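Local coordinates for protein intracellular protease/amidase (Salmonella enterica subsp. enterica serovar Typhimurium, PDB 4K2H) that is of unknown function but belongs to the DJ-1/PfpI family, to which peptidase activity is generally assigned, and binds zinc between the two subunits of its assembly, at residues A20-T23 with L24-R28; Y124-G128 with D129-A133; V140-P143 with V144-D147; L164-S167 with A168-G172. The protein carries 1 engineered substitution. All coordinates share one frame; numbering follows the deposited sequence.

Contact 1: residues A20-T23 with L24-R28; sequences AIVT and LDILR. With ZN (zinc ion), chain P.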
loop_
_atom_site.group_PDB
_atom_site.type_symbol
_atom_site.label_atom_id
_atom_site.label_comp_id
_atom_site.label_asym_id
_atom_site.label_seq_id
_atom_site.Cartn_x
_atom_site.Cartn_y
_atom_site.Cartn_z
ATOM N N ALA A 20 -0.304 0.328 6.390
ATOM C CA ALA A 20 -1.583 0.942 6.586
ATOM C C ALA A 20 -2.463 0.947 5.346
ATOM O O ALA A 20 -3.665 0.661 5.425
ATOM C CB ALA A 20 -1.402 2.380 7.068
ATOM N N ILE A 21 -1.907 1.329 4.205
ATOM C CA ILE A 21 -2.755 1.448 3.014
ATOM C C ILE A 21 -3.239 0.099 2.469
ATOM O O ILE A 21 -4.390 0.018 2.038
ATOM C CB ILE A 21 -2.101 2.273 1.882
ATOM C CG1 ILE A 21 -2.040 3.771 2.218
ATOM C CG2 ILE A 21 -2.843 2.086 0.577
ATOM C CD1 ILE A 21 -2.749 4.195 3.497
ATOM N N VAL A 22 -2.394 -0.942 2.479
ATOM C CA VAL A 22 -2.851 -2.259 1.998
ATOM C C VAL A 22 -3.973 -2.742 2.922
ATOM O O VAL A 22 -5.006 -3.199 2.440
ATOM C CB VAL A 22 -1.720 -3.296 1.848
ATOM C CG1 VAL A 22 -2.261 -4.672 1.444
ATOM C CG2 VAL A 22 -0.728 -2.866 0.788
ATOM N N THR A 23 -3.823 -2.552 4.240
ATOM C CA THR A 23 -4.828 -3.036 5.179
ATOM C C THR A 23 -6.139 -2.299 4.953
ATOM O O THR A 23 -7.234 -2.872 4.972
ATOM C CB THR A 23 -4.395 -2.832 6.646
ATOM O OG1 THR A 23 -3.113 -3.408 6.861
ATOM C CG2 THR A 23 -5.402 -3.487 7.613
ATOM N N LEU A 24 -6.026 -0.992 4.752
ATOM C CA LEU A 24 -7.194 -0.197 4.504
ATOM C C LEU A 24 -7.873 -0.596 3.188
ATOM O O LEU A 24 -9.092 -0.700 3.100
ATOM C CB LEU A 24 -6.767 1.266 4.500
ATOM C CG LEU A 24 -7.893 2.221 4.291
ATOM C CD1 LEU A 24 -7.579 3.474 5.092
ATOM C CD2 LEU A 24 -8.088 2.463 2.796
ATOM N N ASP A 25 -7.086 -0.798 2.156
ATOM C CA ASP A 25 -7.639 -1.217 0.866
ATOM C C ASP A 25 -8.407 -2.552 1.006
ATOM O O ASP A 25 -9.530 -2.708 0.515
ATOM C CB ASP A 25 -6.506 -1.301 -0.173
ATOM C CG ASP A 25 -6.862 -2.097 -1.384
ATOM O OD1 ASP A 25 -7.090 -1.463 -2.417
ATOM O OD2 ASP A 25 -6.870 -3.367 -1.365
ATOM N N ILE A 26 -7.799 -3.519 1.669
ATOM C CA ILE A 26 -8.447 -4.846 1.790
ATOM C C ILE A 26 -9.780 -4.705 2.533
ATOM O O ILE A 26 -10.831 -5.139 2.038
ATOM C CB ILE A 26 -7.535 -5.847 2.520
ATOM C CG1 ILE A 26 -6.276 -6.114 1.689
ATOM C CG2 ILE A 26 -8.265 -7.154 2.830
ATOM C CD1 ILE A 26 -6.545 -6.702 0.327
ATOM N N LEU A 27 -9.735 -4.054 3.692
ATOM C CA LEU A 27 -10.918 -3.834 4.499
ATOM C C LEU A 27 -12.020 -3.146 3.701
ATOM O O LEU A 27 -13.187 -3.574 3.756
ATOM C CB LEU A 27 -10.594 -3.033 5.759
ATOM C CG LEU A 27 -9.676 -3.678 6.824
ATOM C CD1 LEU A 27 -9.223 -2.640 7.850
ATOM C CD2 LEU A 27 -10.372 -4.813 7.545
ATOM N N ARG A 28 -11.665 -2.100 2.963
ATOM C CA ARG A 28 -12.660 -1.341 2.222
ATOM C C ARG A 28 -13.165 -2.104 0.994
ATOM O O ARG A 28 -14.292 -1.883 0.574
ATOM C CB ARG A 28 -12.160 0.089 1.849
ATOM C CG ARG A 28 -12.446 1.126 2.932
ATOM C CD ARG A 28 -11.858 2.527 2.664
ATOM N NE ARG A 28 -12.036 3.452 3.803
ATOM C CZ ARG A 28 -11.382 4.602 4.008
ATOM N NH1 ARG A 28 -10.442 5.061 3.173
ATOM N NH2 ARG A 28 -11.645 5.301 5.107
HETATM ZN ZN ZN P . -7.561 0.551 -2.783
#

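Contact 2: residues Y124-G128 with D129-A133; sequences YVCSG and DLWKA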
loop_
_atom_site.group_PDB
_atom_site.type_symbol
_atom_site.label_atom_id
_atom_site.label_comp_id
_atom_site.label_asym_id
_atom_site.label_seq_id
_atom_site.Cartn_x
_atom_site.Cartn_y
_atom_site.Cartn_z
ATOM N N TYR A 124 2.595 -12.803 20.182
ATOM C CA TYR A 124 2.632 -11.706 19.226
ATOM C C TYR A 124 3.866 -11.883 18.349
ATOM O O TYR A 124 4.782 -12.642 18.689
ATOM C CB TYR A 124 2.697 -10.351 19.965
ATOM C CG TYR A 124 4.070 -10.078 20.520
ATOM C CD1 TYR A 124 4.980 -9.318 19.788
ATOM C CD2 TYR A 124 4.499 -10.659 21.734
ATOM C CE1 TYR A 124 6.265 -9.097 20.236
ATOM C CE2 TYR A 124 5.789 -10.438 22.206
ATOM C CZ TYR A 124 6.670 -9.646 21.444
ATOM O OH TYR A 124 7.962 -9.375 21.854
ATOM N N VAL A 125 3.868 -11.182 17.221
ATOM C CA VAL A 125 5.027 -11.061 16.359
ATOM C C VAL A 125 5.280 -9.587 16.088
ATOM O O VAL A 125 4.396 -8.751 16.219
ATOM C CB VAL A 125 4.846 -11.825 15.031
ATOM C CG1 VAL A 125 3.788 -11.193 14.136
ATOM C CG2 VAL A 125 6.165 -11.950 14.281
ATOM N N CYS A 126 6.506 -9.282 15.724
ATOM C CA CYS A 126 6.874 -7.953 15.352
ATOM C C CYS A 126 8.040 -8.107 14.382
ATOM O O CYS A 126 8.484 -9.234 14.108
ATOM C CB CYS A 126 7.281 -7.173 16.602
ATOM S SG CYS A 126 8.749 -7.841 17.401
ATOM N N SER A 127 8.515 -6.995 13.843
ATOM C CA SER A 127 9.622 -7.023 12.875
ATOM C C SER A 127 10.961 -7.200 13.589
ATOM O O SER A 127 11.051 -6.979 14.794
ATOM C CB SER A 127 9.650 -5.733 12.062
ATOM O OG SER A 127 9.556 -4.627 12.945
ATOM N N GLY A 128 11.987 -7.602 12.833
ATOM C CA GLY A 128 13.363 -7.633 13.318
ATOM C C GLY A 128 13.543 -8.322 14.665
ATOM O O GLY A 128 12.823 -9.277 14.989
ATOM N N ASP A 129 14.494 -7.814 15.450
ATOM C CA ASP A 129 14.847 -8.381 16.757
ATOM C C ASP A 129 14.342 -7.511 17.929
ATOM O O ASP A 129 14.894 -7.566 19.029
ATOM C CB ASP A 129 16.371 -8.565 16.843
ATOM C CG ASP A 129 17.136 -7.233 16.835
ATOM O OD1 ASP A 129 16.514 -6.171 16.601
ATOM O OD2 ASP A 129 18.372 -7.245 17.054
ATOM N N LEU A 130 13.292 -6.725 17.680
ATOM C CA LEU A 130 12.740 -5.763 18.654
ATOM C C LEU A 130 12.086 -6.468 19.846
ATOM O O LEU A 130 12.009 -5.910 20.941
ATOM C CB LEU A 130 11.698 -4.849 17.975
ATOM C CG LEU A 130 12.151 -4.077 16.726
ATOM C CD1 LEU A 130 10.943 -3.624 15.903
ATOM C CD2 LEU A 130 13.061 -2.915 17.105
ATOM N N TRP A 131 11.608 -7.688 19.607
ATOM C CA TRP A 131 11.100 -8.576 20.659
ATOM C C TRP A 131 12.098 -8.864 21.787
ATOM O O TRP A 131 11.683 -9.184 22.906
ATOM C CB TRP A 131 10.647 -9.899 20.058
ATOM C CG TRP A 131 11.726 -10.636 19.325
ATOM C CD1 TRP A 131 12.069 -10.500 18.009
ATOM C CD2 TRP A 131 12.589 -11.641 19.858
ATOM N NE1 TRP A 131 13.090 -11.350 17.694
ATOM C CE2 TRP A 131 13.433 -12.064 18.810
ATOM C CE3 TRP A 131 12.722 -12.237 21.120
ATOM C CZ2 TRP A 131 14.409 -13.044 18.983
ATOM C CZ3 TRP A 131 13.689 -13.216 21.294
ATOM C CH2 TRP A 131 14.524 -13.609 20.228
ATOM N N LYS A 132 13.394 -8.749 21.491
ATOM C CA LYS A 132 14.460 -8.999 22.482
ATOM C C LYS A 132 14.461 -8.004 23.651
ATOM O O LYS A 132 14.876 -8.346 24.758
ATOM C CB LYS A 132 15.846 -8.997 21.806
ATOM C CG LYS A 132 16.130 -10.227 20.944
ATOM C CD LYS A 132 17.486 -10.113 20.275
ATOM C CE LYS A 132 17.828 -11.353 19.466
ATOM N NZ LYS A 132 18.973 -11.083 18.540
ATOM N N ALA A 133 14.009 -6.776 23.394
ATOM C CA ALA A 133 13.866 -5.747 24.434
ATOM C C ALA A 133 12.468 -5.719 25.056
ATOM O O ALA A 133 12.181 -4.875 25.882
ATOM C CB ALA A 133 14.193 -4.379 23.843
#

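Contact 3: residues V140-P143 with V144-D147; sequences VDAP and VVED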
loop_
_atom_site.group_PDB
_atom_site.type_symbol
_atom_site.label_atom_id
_atom_site.label_comp_id
_atom_site.label_asym_id
_atom_site.label_seq_id
_atom_site.Cartn_x
_atom_site.Cartn_y
_atom_site.Cartn_z
ATOM N N VAL A 140 6.344 -14.971 18.888
ATOM C CA VAL A 140 6.249 -16.114 17.976
ATOM C C VAL A 140 6.654 -15.626 16.596
ATOM O O VAL A 140 6.217 -14.539 16.157
ATOM C CB VAL A 140 4.816 -16.680 17.888
ATOM C CG1 VAL A 140 4.772 -17.948 17.016
ATOM C CG2 VAL A 140 4.285 -17.004 19.279
ATOM N N ASP A 141 7.513 -16.385 15.921
ATOM C CA ASP A 141 7.931 -16.016 14.566
ATOM C C ASP A 141 6.988 -16.623 13.565
ATOM O O ASP A 141 7.235 -17.702 13.061
ATOM C CB ASP A 141 9.372 -16.430 14.254
ATOM C CG ASP A 141 9.835 -15.943 12.873
ATOM O OD1 ASP A 141 9.047 -15.282 12.132
ATOM O OD2 ASP A 141 11.000 -16.202 12.517
ATOM N N ALA A 142 5.905 -15.910 13.272
ATOM C CA ALA A 142 4.978 -16.287 12.205
ATOM C C ALA A 142 4.501 -15.030 11.472
ATOM O O ALA A 142 4.532 -13.941 12.035
ATOM C CB ALA A 142 3.793 -17.039 12.782
ATOM N N PRO A 143 4.049 -15.184 10.213
ATOM C CA PRO A 143 3.519 -14.065 9.438
ATOM C C PRO A 143 2.455 -13.271 10.179
ATOM O O PRO A 143 2.499 -12.030 10.195
ATOM C CB PRO A 143 2.924 -14.761 8.196
ATOM C CG PRO A 143 3.803 -15.960 8.003
ATOM C CD PRO A 143 4.153 -16.417 9.402
ATOM N N VAL A 144 1.504 -14.002 10.757
ATOM C CA VAL A 144 0.408 -13.464 11.491
ATOM C C VAL A 144 0.200 -14.340 12.725
ATOM O O VAL A 144 0.126 -15.558 12.626
ATOM C CB VAL A 144 -0.872 -13.449 10.635
ATOM C CG1 VAL A 144 -2.049 -12.898 11.425
ATOM C CG2 VAL A 144 -0.672 -12.598 9.391
ATOM N N VAL A 145 0.100 -13.710 13.886
ATOM C CA VAL A 145 -0.136 -14.384 15.155
ATOM C C VAL A 145 -1.450 -13.895 15.694
ATOM O O VAL A 145 -1.704 -12.674 15.659
ATOM C CB VAL A 145 0.963 -14.024 16.150
ATOM C CG1 VAL A 145 0.668 -14.596 17.537
ATOM C CG2 VAL A 145 2.292 -14.520 15.620
ATOM N N GLU A 146 -2.288 -14.814 16.171
ATOM C CA GLU A 146 -3.538 -14.457 16.848
ATOM C C GLU A 146 -3.591 -15.012 18.248
ATOM O O GLU A 146 -3.342 -16.212 18.467
ATOM C CB GLU A 146 -4.730 -15.042 16.131
ATOM C CG GLU A 146 -4.884 -14.578 14.718
ATOM C CD GLU A 146 -6.078 -15.236 14.068
ATOM O OE1 GLU A 146 -7.215 -15.020 14.554
ATOM O OE2 GLU A 146 -5.863 -15.963 13.079
ATOM N N ASP A 147 -3.946 -14.161 19.201
ATOM C CA ASP A 147 -4.093 -14.608 20.575
ATOM C C ASP A 147 -5.145 -13.765 21.232
ATOM O O ASP A 147 -4.863 -12.628 21.593
ATOM C CB ASP A 147 -2.761 -14.502 21.322
ATOM C CG ASP A 147 -2.843 -15.023 22.762
ATOM O OD1 ASP A 147 -3.943 -15.354 23.235
ATOM O OD2 ASP A 147 -1.799 -15.060 23.422
#

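Contact 4: residues L164-S167 with A168-G172; sequences LTLS and ARLLG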
loop_
_atom_site.group_PDB
_atom_site.type_symbol
_atom_site.label_atom_id
_atom_site.label_comp_id
_atom_site.label_asym_id
_atom_site.label_seq_id
_atom_site.Cartn_x
_atom_site.Cartn_y
_atom_site.Cartn_z
ATOM N N LEU A 164 -6.184 -9.882 5.418
ATOM C CA LEU A 164 -7.231 -10.879 5.140
ATOM C C LEU A 164 -7.646 -11.574 6.439
ATOM O O LEU A 164 -8.824 -11.720 6.706
ATOM C CB LEU A 164 -6.792 -11.849 4.052
ATOM C CG LEU A 164 -6.532 -11.150 2.708
ATOM C CD1 LEU A 164 -5.730 -12.053 1.797
ATOM C CD2 LEU A 164 -7.788 -10.667 1.982
ATOM N N THR A 165 -6.685 -11.915 7.283
ATOM C CA THR A 165 -6.990 -12.547 8.570
ATOM C C THR A 165 -7.816 -11.659 9.476
ATOM O O THR A 165 -8.832 -12.098 10.045
ATOM C CB THR A 165 -5.711 -12.963 9.298
ATOM O OG1 THR A 165 -5.018 -13.846 8.442
ATOM C CG2 THR A 165 -6.011 -13.700 10.597
ATOM N N LEU A 166 -7.404 -10.408 9.598
ATOM C CA LEU A 166 -8.194 -9.441 10.333
ATOM C C LEU A 166 -9.612 -9.395 9.772
ATOM O O LEU A 166 -10.577 -9.431 10.537
ATOM C CB LEU A 166 -7.547 -8.052 10.266
ATOM C CG LEU A 166 -8.392 -6.879 10.774
ATOM C CD1 LEU A 166 -8.849 -7.090 12.210
ATOM C CD2 LEU A 166 -7.608 -5.581 10.660
ATOM N N SER A 167 -9.740 -9.300 8.443
ATOM C CA SER A 167 -11.053 -9.160 7.818
ATOM C C SER A 167 -11.946 -10.367 8.117
ATOM O O SER A 167 -13.131 -10.232 8.414
ATOM C CB SER A 167 -10.924 -9.034 6.307
ATOM O OG SER A 167 -10.248 -7.849 5.927
ATOM N N ALA A 168 -11.358 -11.550 8.004
ATOM C CA ALA A 168 -12.083 -12.779 8.179
ATOM C C ALA A 168 -12.587 -12.846 9.611
ATOM O O ALA A 168 -13.730 -13.199 9.865
ATOM C CB ALA A 168 -11.178 -13.952 7.878
ATOM N N ARG A 169 -11.731 -12.485 10.552
ATOM C CA ARG A 169 -12.144 -12.399 11.941
ATOM C C ARG A 169 -13.298 -11.385 12.166
ATOM O O ARG A 169 -14.278 -11.688 12.862
ATOM C CB ARG A 169 -10.947 -12.031 12.774
ATOM C CG ARG A 169 -11.258 -11.930 14.242
ATOM C CD ARG A 169 -11.408 -13.283 14.918
ATOM N NE ARG A 169 -11.077 -13.024 16.312
ATOM C CZ ARG A 169 -9.872 -13.165 16.852
ATOM N NH1 ARG A 169 -9.700 -12.842 18.122
ATOM N NH2 ARG A 169 -8.855 -13.661 16.152
ATOM N N LEU A 170 -13.189 -10.194 11.586
ATOM C CA LEU A 170 -14.282 -9.206 11.660
ATOM C C LEU A 170 -15.592 -9.687 11.028
ATOM O O LEU A 170 -16.679 -9.379 11.535
ATOM C CB LEU A 170 -13.895 -7.890 10.997
ATOM C CG LEU A 170 -12.865 -7.027 11.736
ATOM C CD1 LEU A 170 -12.296 -5.992 10.792
ATOM C CD2 LEU A 170 -13.471 -6.357 12.959
ATOM N N LEU A 171 -15.484 -10.412 9.916
ATOM C CA LEU A 171 -16.667 -10.870 9.191
ATOM C C LEU A 171 -17.223 -12.184 9.748
ATOM O O LEU A 171 -18.358 -12.516 9.480
ATOM C CB LEU A 171 -16.374 -11.025 7.697
ATOM C CG LEU A 171 -16.116 -9.734 6.905
ATOM C CD1 LEU A 171 -15.983 -10.034 5.423
ATOM C CD2 LEU A 171 -17.235 -8.719 7.116
ATOM N N GLY A 172 -16.404 -12.924 10.496
ATOM C CA GLY A 172 -16.773 -14.239 11.032
ATOM C C GLY A 172 -17.044 -15.247 9.933
ATOM O O GLY A 172 -17.908 -16.088 10.079
#

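Contact 1: residues A20-T23 with L24-R28
Leu-24 donates its backbone N-H to Ala-20 O at 3.0 Å, opening a run of i to i+4 bonds along helix 17-29. Its side chain leaves the helix to rest on Val-34 and Thr-36 of strand 33-38, and on the way its CD1 lies 3.8 Å above one face of the Arg-28 guanidinium, near the border of the group. Asp-25 N continues the ladder to Ile-21 O at 2.8 Å. The carboxylate carbon is anti to the backbone N (chi1 163°), which carries the acid clear of the helix and lets OD1 bind the zinc ion at 2.1 Å. The other oxygen, OD2, forms a salt bridge with Arg-29, so both oxygens are engaged and rotation of the group should be restrained. At Ile-26 the N-H points almost straight at Val-22 O (165°), while the CG1 branch turns back along the helix to within 4.3 Å of Val-22 CG1. Leu-27 N reaches Thr-23 O at 3.0 Å, and the two side chains run alongside each other, with CD1 of Leu-27 3.9 Å from CG2 of Thr-23. The hydroxyl of Thr-23 is held by Glu-19 O, leaving its methyl to the leucine. Arg-28 ends the segment with a salt bridge to Asp-56. Glu-16, Glu-17 and His-49 of the second subunit complete the zinc shell, making this helix, the crossover of a beta-alpha-beta unit between strands 6-11 and 33-38, one side of an intersubunit metal site.

Contact 2: residues Y124-G128 with D129-A133
Gly-128 O lies at the edge of the Trp-131 indole, in the ring plane and 3.3 Å from CD1, while one face of the same ring carries Lys-132 CG, 3.6 Å above the plane and displaced toward the rim. A second edge contact comes from Cys-126, whose SG is 5.3 Å from the centroid of the five-membered ring and 85° off its normal, a sulfur-aromatic approach made from the side rather than over the face. The ring also stacks with that of Tyr-139. The Tyr-124 side chain crosses that of Trp-131 at about a right angle, its OH 3.3 Å from Trp-131 CB. With chi1 of 59°, the indole CG sits between the backbone N and the carbonyl carbon, which folds the ring back against the Gly-128 carbonyl. The chain reverses in a type II' beta turn from Ser-127 to Leu-130, and the positive phi of Gly-128 (49°) is one that glycine adopts readily. Across the turn Leu-130 CD1 packs 3.4 Å from Ser-127 OG; the Leu-130 side chain also touches Ser-107, and Ala-110 of helix 108-114. The 3-10 segment 130-133 begins on the last residue of the turn, with Lys-132 N bonded to Asp-129 O at 3.1 Å. Gly-128 N is hydrogen-bonded to Tyr-185 OH of the second subunit, tying the turn to the dimer. The two segments are therefore held to each other mainly by apolar, sulfur and ring-edge contacts, and the partial negative charge of the edge-on carbonyl oxygen is probably favoured by the electron-poor C-H rim of the indole.

Contact 3: residues V140-P143 with V144-D147
In Val-145 CG1 is anti to the backbone N (chi1 174°), which leaves CG2 anti to the carbonyl carbon, and that CG2 methyl is where Val-140 and Ala-142 meet the strand. The main-chain torsions supply the bend: Pro-143 takes helical values (phi -51°) between the extended residues Ala-142 and Val-144, so the chain swings round a corner before entering strand 144-147, the first arm of a two-stranded antiparallel beta hairpin with strand 150-153. Inside the corner, CG2 of Val-145 is 4.0 Å from Val-140 CB and 4.1 Å from Ala-142 CB, a small apolar cluster of branch methyl against two beta carbons. Val-145 is the buried member of this group and also packs on Val-125 and Arg-123. Outside the corner Val-144 faces the other way, with the loose approach of its CG2 to Pro-143 CB at 4.4 Å; its side chain and the proline ring both touch Asp-161 in the first turn of helix 159-171. A weak bond runs from Ala-142 N to Val-140 O at 3.2 Å. Asp-141 takes no part in the cluster; its OD1 forms a salt bridge with Lys-154, and the backbone of Val-145 pairs with Ser-152 on the partner strand. The contact thus joins the end of one strand pairing, that of Val-140 with Tyr-124, to the beginning of the next, with side-chain carbon filling the angle between them. At the corner itself CG2 of Val-144 lies 3.3 Å from Pro-143 O, the carbonyl of the residue just before it.

Contact 4: residues L164-S167 with A168-G172
Leu-166 and Leu-170 form the tight side of this helical turn, their side chains meeting at a slant with the two CD1 methyls 3.9 Å apart. Leu-166 CG is anti to the backbone N (chi1 169°), which lays the side chain along the helix toward Leu-170, and both residues press on Leu-101 of strand 101-104. Behind them Leu-170 N bonds Leu-166 O at 2.9 Å, in the plane of the carbonyl. Ser-167 is buried as well, its OG bonded to Ala-163 O, and its own carbonyl accepts Leu-171 N at 2.8 Å along a more bent path (148°). The outer side is looser. Arg-169 keeps its CB 3.4 Å from Leu-166 O, then bends at chi2 and leads its guanidinium away to Gly-148 O and a salt bridge with Glu-146. At the end, Gly-172 leaves right-handed helical geometry with positive phi, and the bonds its N makes to Ala-168 O (2.8 Å) and Arg-169 O are weak. The chemistry divides the helix accordingly: leucine methyls and a backbone-satisfied hydroxyl on the buried side, and a charged group on the other that links helix 159-171 to the hairpin.

How the contacts relate
The touching residues of contact 1 are all buried, while contacts 2 and 4 are partly buried and contact 3 lies at the surface. Contacts 1 and 4 are both helical turns and pack on each other: Ile-26 and Leu-27 of the first meet Leu-164, Ser-167 and Leu-170 of the second. Contacts 2 and 3, whose centres are about 11 Å apart, share the strand pairing in which Tyr-124 O probably bonds Val-140 N. Contact 3 also packs on contact 4 through Val-144 and Thr-165. Backbone ladders dominate the helices, whereas ring edges, sulfur and methyls carry the loops. Of the four, contact 1 alone supplies a zinc ligand, and contacts 1 and 2 alone reach the second subunit.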